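Glucosamine-6-phosphate deaminase (Bacillus subtilis, PDB 2BKX) belongs to the glucosamine-6-phosphate isomerase/6-phosphogluconolactonase family, consistent with a Rossmann-like alpha/beta fold. Local coordinates at residues 146-157 with 176-186. Numbering follows the deposited sequence.
Sequences TSFKSRTHVVTL and PKKALTMGIQT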
loop_
_atom_site.group_PDB
_atom_site.type_symbol
_atom_site.label_atom_id
_atom_site.label_comp_id
_atom_site.label_asym_id
_atom_site.label_seq_id
_atom_site.Cartn_x
_atom_site.Cartn_y
_atom_site.Cartn_z
ATOM N N THR A 146 13.837 6.396 7.887
ATOM C CA THR A 146 13.239 7.421 7.075
ATOM C C THR A 146 12.559 8.446 7.985
ATOM O O THR A 146 11.839 8.098 8.915
ATOM C CB THR A 146 12.194 6.794 6.116
ATOM O OG1 THR A 146 12.824 5.836 5.259
ATOM C CG2 THR A 146 11.525 7.811 5.211
ATOM N N SER A 147 12.774 9.713 7.695
ATOM C CA SER A 147 12.058 10.771 8.391
ATOM C C SER A 147 10.544 10.658 8.263
ATOM O O SER A 147 10.010 10.373 7.169
ATOM C CB SER A 147 12.432 12.127 7.794
ATOM O OG SER A 147 11.702 13.179 8.406
ATOM N N PHE A 148 9.831 10.928 9.362
ATOM C CA PHE A 148 8.390 11.017 9.328
ATOM C C PHE A 148 7.894 12.193 8.481
ATOM O O PHE A 148 6.713 12.260 8.157
ATOM C CB PHE A 148 7.806 11.064 10.736
ATOM C CG PHE A 148 7.920 9.771 11.509
ATOM C CD1 PHE A 148 8.547 8.634 11.030
ATOM C CD2 PHE A 148 7.384 9.720 12.782
ATOM C CE1 PHE A 148 8.591 7.484 11.786
ATOM C CE2 PHE A 148 7.457 8.547 13.539
ATOM C CZ PHE A 148 8.046 7.465 13.039
ATOM N N LYS A 149 8.775 13.147 8.152
ATOM C CA LYS A 149 8.426 14.254 7.273
ATOM C C LYS A 149 8.674 13.947 5.791
ATOM O O LYS A 149 8.446 14.800 4.916
ATOM C CB LYS A 149 9.199 15.519 7.661
ATOM C CG LYS A 149 8.867 15.989 9.048
ATOM C CD LYS A 149 9.539 17.312 9.415
ATOM C CE LYS A 149 9.193 17.693 10.858
ATOM N NZ LYS A 149 9.504 19.105 11.182
ATOM N N SER A 150 9.132 12.732 5.478
ATOM C CA SER A 150 9.466 12.402 4.107
ATOM C C SER A 150 8.279 12.515 3.168
ATOM O O SER A 150 7.131 12.251 3.549
ATOM C CB SER A 150 10.035 10.990 4.049
ATOM O OG SER A 150 9.176 10.013 4.574
ATOM N N ARG A 151 8.596 12.899 1.931
ATOM C CA ARG A 151 7.644 13.014 0.830
ATOM C C ARG A 151 8.026 11.984 -0.241
ATOM O O ARG A 151 8.920 11.170 -0.003
ATOM C CB ARG A 151 7.661 14.446 0.301
ATOM C CG ARG A 151 7.127 15.446 1.315
ATOM C CD ARG A 151 5.630 15.452 1.371
ATOM N NE ARG A 151 5.133 16.458 2.318
ATOM C CZ ARG A 151 3.875 16.742 2.465
ATOM N NH1 ARG A 151 3.505 17.661 3.368
ATOM N NH2 ARG A 151 2.973 16.080 1.767
ATOM N N THR A 152 7.338 11.974 -1.384
ATOM C CA THR A 152 7.612 10.948 -2.372
ATOM C C THR A 152 9.087 11.066 -2.768
ATOM O O THR A 152 9.592 12.182 -3.011
ATOM C CB THR A 152 6.676 11.104 -3.588
ATOM O OG1 THR A 152 5.290 11.012 -3.189
ATOM C CG2 THR A 152 6.936 10.057 -4.606
ATOM N N HIS A 153 9.798 9.938 -2.831
ATOM C CA HIS A 153 11.237 9.956 -3.045
ATOM C C HIS A 153 11.758 8.638 -3.569
ATOM O O HIS A 153 11.069 7.620 -3.476
ATOM C CB HIS A 153 11.986 10.389 -1.775
ATOM C CG HIS A 153 11.901 9.436 -0.620
ATOM N ND1 HIS A 153 10.748 9.207 0.083
ATOM C CD2 HIS A 153 12.866 8.722 0.003
ATOM C CE1 HIS A 153 10.989 8.332 1.050
ATOM N NE2 HIS A 153 12.267 8.011 1.015
ATOM N N VAL A 154 12.984 8.704 -4.102
ATOM C CA VAL A 154 13.758 7.562 -4.544
ATOM C C VAL A 154 14.474 6.951 -3.367
ATOM O O VAL A 154 15.105 7.646 -2.593
ATOM C CB VAL A 154 14.778 7.957 -5.619
ATOM C CG1 VAL A 154 15.557 6.740 -6.132
ATOM C CG2 VAL A 154 14.058 8.608 -6.779
ATOM N N VAL A 155 14.338 5.638 -3.215
ATOM C CA VAL A 155 14.923 4.872 -2.125
ATOM C C VAL A 155 15.735 3.700 -2.610
ATOM O O VAL A 155 15.449 3.119 -3.660
ATOM C CB VAL A 155 13.839 4.363 -1.155
ATOM C CG1 VAL A 155 13.115 5.565 -0.568
ATOM C CG2 VAL A 155 12.851 3.396 -1.856
ATOM N N THR A 156 16.752 3.361 -1.821
ATOM C CA THR A 156 17.502 2.138 -2.031
ATOM C C THR A 156 16.878 1.106 -1.099
ATOM O O THR A 156 16.854 1.292 0.105
ATOM C CB THR A 156 19.005 2.357 -1.730
ATOM O OG1 THR A 156 19.497 3.352 -2.616
ATOM C CG2 THR A 156 19.825 1.085 -1.874
ATOM N N LEU A 157 16.362 0.026 -1.658
ATOM C CA LEU A 157 15.703 -0.987 -0.886
ATOM C C LEU A 157 16.667 -1.707 0.057
ATOM O O LEU A 157 17.812 -2.036 -0.284
ATOM C CB LEU A 157 15.038 -2.016 -1.788
ATOM C CG LEU A 157 13.989 -1.437 -2.743
ATOM C CD1 LEU A 157 13.467 -2.536 -3.638
ATOM C CD2 LEU A 157 12.826 -0.824 -2.007
ATOM N N PRO A 176 14.944 -5.519 -8.265
ATOM C CA PRO A 176 15.490 -4.166 -8.315
ATOM C C PRO A 176 16.148 -3.728 -7.002
ATOM O O PRO A 176 15.837 -4.255 -5.934
ATOM C CB PRO A 176 14.265 -3.310 -8.631
ATOM C CG PRO A 176 13.318 -4.280 -9.314
ATOM C CD PRO A 176 13.535 -5.564 -8.652
ATOM N N LYS A 177 17.099 -2.815 -7.130
ATOM C CA LYS A 177 17.779 -2.241 -5.986
ATOM C C LYS A 177 17.134 -0.963 -5.465
ATOM O O LYS A 177 17.354 -0.594 -4.329
ATOM C CB LYS A 177 19.237 -1.991 -6.324
ATOM C CG LYS A 177 20.031 -3.313 -6.427
ATOM C CD LYS A 177 21.462 -3.128 -6.797
ATOM C CE LYS A 177 22.133 -4.465 -6.722
ATOM N NZ LYS A 177 22.316 -4.909 -5.306
ATOM N N LYS A 178 16.375 -0.289 -6.326
ATOM C CA LYS A 178 15.768 0.983 -5.941
ATOM C C LYS A 178 14.291 1.037 -6.281
ATOM O O LYS A 178 13.800 0.254 -7.085
ATOM C CB LYS A 178 16.493 2.168 -6.614
ATOM C CG LYS A 178 18.014 2.248 -6.284
ATOM C CD LYS A 178 18.674 3.451 -6.921
ATOM C CE LYS A 178 19.987 3.765 -6.275
ATOM N NZ LYS A 178 20.528 5.065 -6.772
ATOM N N ALA A 179 13.622 2.023 -5.699
ATOM C CA ALA A 179 12.213 2.221 -5.917
ATOM C C ALA A 179 11.842 3.675 -5.718
ATOM O O ALA A 179 12.612 4.453 -5.177
ATOM C CB ALA A 179 11.422 1.337 -4.981
ATOM N N LEU A 180 10.644 4.025 -6.166
ATOM C CA LEU A 180 9.995 5.307 -5.913
ATOM C C LEU A 180 8.842 5.047 -4.949
ATOM O O LEU A 180 8.072 4.115 -5.167
ATOM C CB LEU A 180 9.415 5.861 -7.211
ATOM C CG LEU A 180 10.433 6.359 -8.222
ATOM C CD1 LEU A 180 11.288 5.247 -8.794
ATOM C CD2 LEU A 180 9.688 7.075 -9.342
ATOM N N THR A 181 8.745 5.820 -3.867
ATOM C CA THR A 181 7.689 5.604 -2.877
ATOM C C THR A 181 7.141 6.927 -2.345
ATOM O O THR A 181 7.870 7.887 -2.128
ATOM C CB THR A 181 8.220 4.769 -1.692
ATOM O OG1 THR A 181 7.143 4.447 -0.798
ATOM C CG2 THR A 181 9.341 5.412 -0.955
ATOM N N MET A 182 5.841 6.939 -2.147
ATOM C CA MET A 182 5.199 7.961 -1.316
ATOM C C MET A 182 5.940 7.991 -0.009
ATOM O O MET A 182 6.359 6.936 0.491
ATOM C CB MET A 182 3.792 7.562 -1.003
ATOM C CG MET A 182 2.868 7.814 -2.040
ATOM S SD MET A 182 1.213 7.398 -1.331
ATOM C CE MET A 182 0.897 7.338 -2.747
ATOM N N GLY A 183 6.136 9.180 0.553
ATOM C CA GLY A 183 6.806 9.273 1.840
ATOM C C GLY A 183 5.874 9.069 3.011
ATOM O O GLY A 183 4.646 8.897 2.860
ATOM N N ILE A 184 6.457 9.073 4.196
ATOM C CA ILE A 184 5.663 8.905 5.387
ATOM C C ILE A 184 4.675 10.059 5.570
ATOM O O ILE A 184 3.516 9.837 5.941
ATOM C CB ILE A 184 6.536 8.676 6.625
ATOM C CG1 ILE A 184 7.352 7.388 6.463
ATOM C CG2 ILE A 184 5.707 8.660 7.904
ATOM C CD1 ILE A 184 8.319 7.073 7.543
ATOM N N GLN A 185 5.109 11.296 5.307
ATOM C CA GLN A 185 4.174 12.392 5.424
ATOM C C GLN A 185 3.082 12.302 4.353
ATOM O O GLN A 185 1.915 12.629 4.589
ATOM C CB GLN A 185 4.881 13.746 5.362
ATOM C CG GLN A 185 3.948 14.913 5.460
ATOM C CD GLN A 185 3.237 14.995 6.764
ATOM O OE1 GLN A 185 3.853 15.259 7.771
ATOM N NE2 GLN A 185 1.919 14.808 6.746
ATOM N N THR A 186 3.444 11.837 3.163
ATOM C CA THR A 186 2.454 11.630 2.105
ATOM C C THR A 186 1.347 10.662 2.575
ATOM O O THR A 186 0.139 10.866 2.361
ATOM C CB THR A 186 3.108 11.042 0.824
ATOM O OG1 THR A 186 4.398 11.632 0.603
ATOM C CG2 THR A 186 2.219 11.271 -0.366
HETATM O O HOH W 1 5.066 13.758 9.663
HETATM O O HOH W 2 19.051 -2.149 -2.774
#
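Q185 runs along R151, and its side chain can be followed outward from CB to OE1. Q185 CB sits 3.3 Å from S150 O, the carbonyl that also accepts Q185 N, in the carbonyl plane though with a bent N-H angle of 141°. Q185 CG, anti to the backbone N (chi1 179°), lies over the centre of one face of the R151 guanidinium, 3.4 Å above its plane. Beyond CG the chain bends, and the amide plane ends 38° from the guanidinium plane, while OE1 takes a water that also donates to F148 O. R151 itself has its salt bridge through NH2 with E117, whose carboxylate also bonds T152 and T186.

On the other side of G183, the N-cap residue, strands 153-156 and 178-181 pair antiparallel at the margin of the mixed sheet, where 178-181 also pairs with strand 62-69. H153 and T181 exchange two backbone bonds, as do V155 and A179. On the face carrying T181, whose side chain is about 6 Å from fructose-6-phosphate, T181 CG2 meets V155 CG1, while A179 CB touches L157 CD2 at 3.9 Å.

Next to Q185, S150 OG relays: it accepts I184 N in the first turn of helix 184-188 at 2.9 Å and donates to S147 O. I184 CD1 meets F148 CD1 at 3.8 Å.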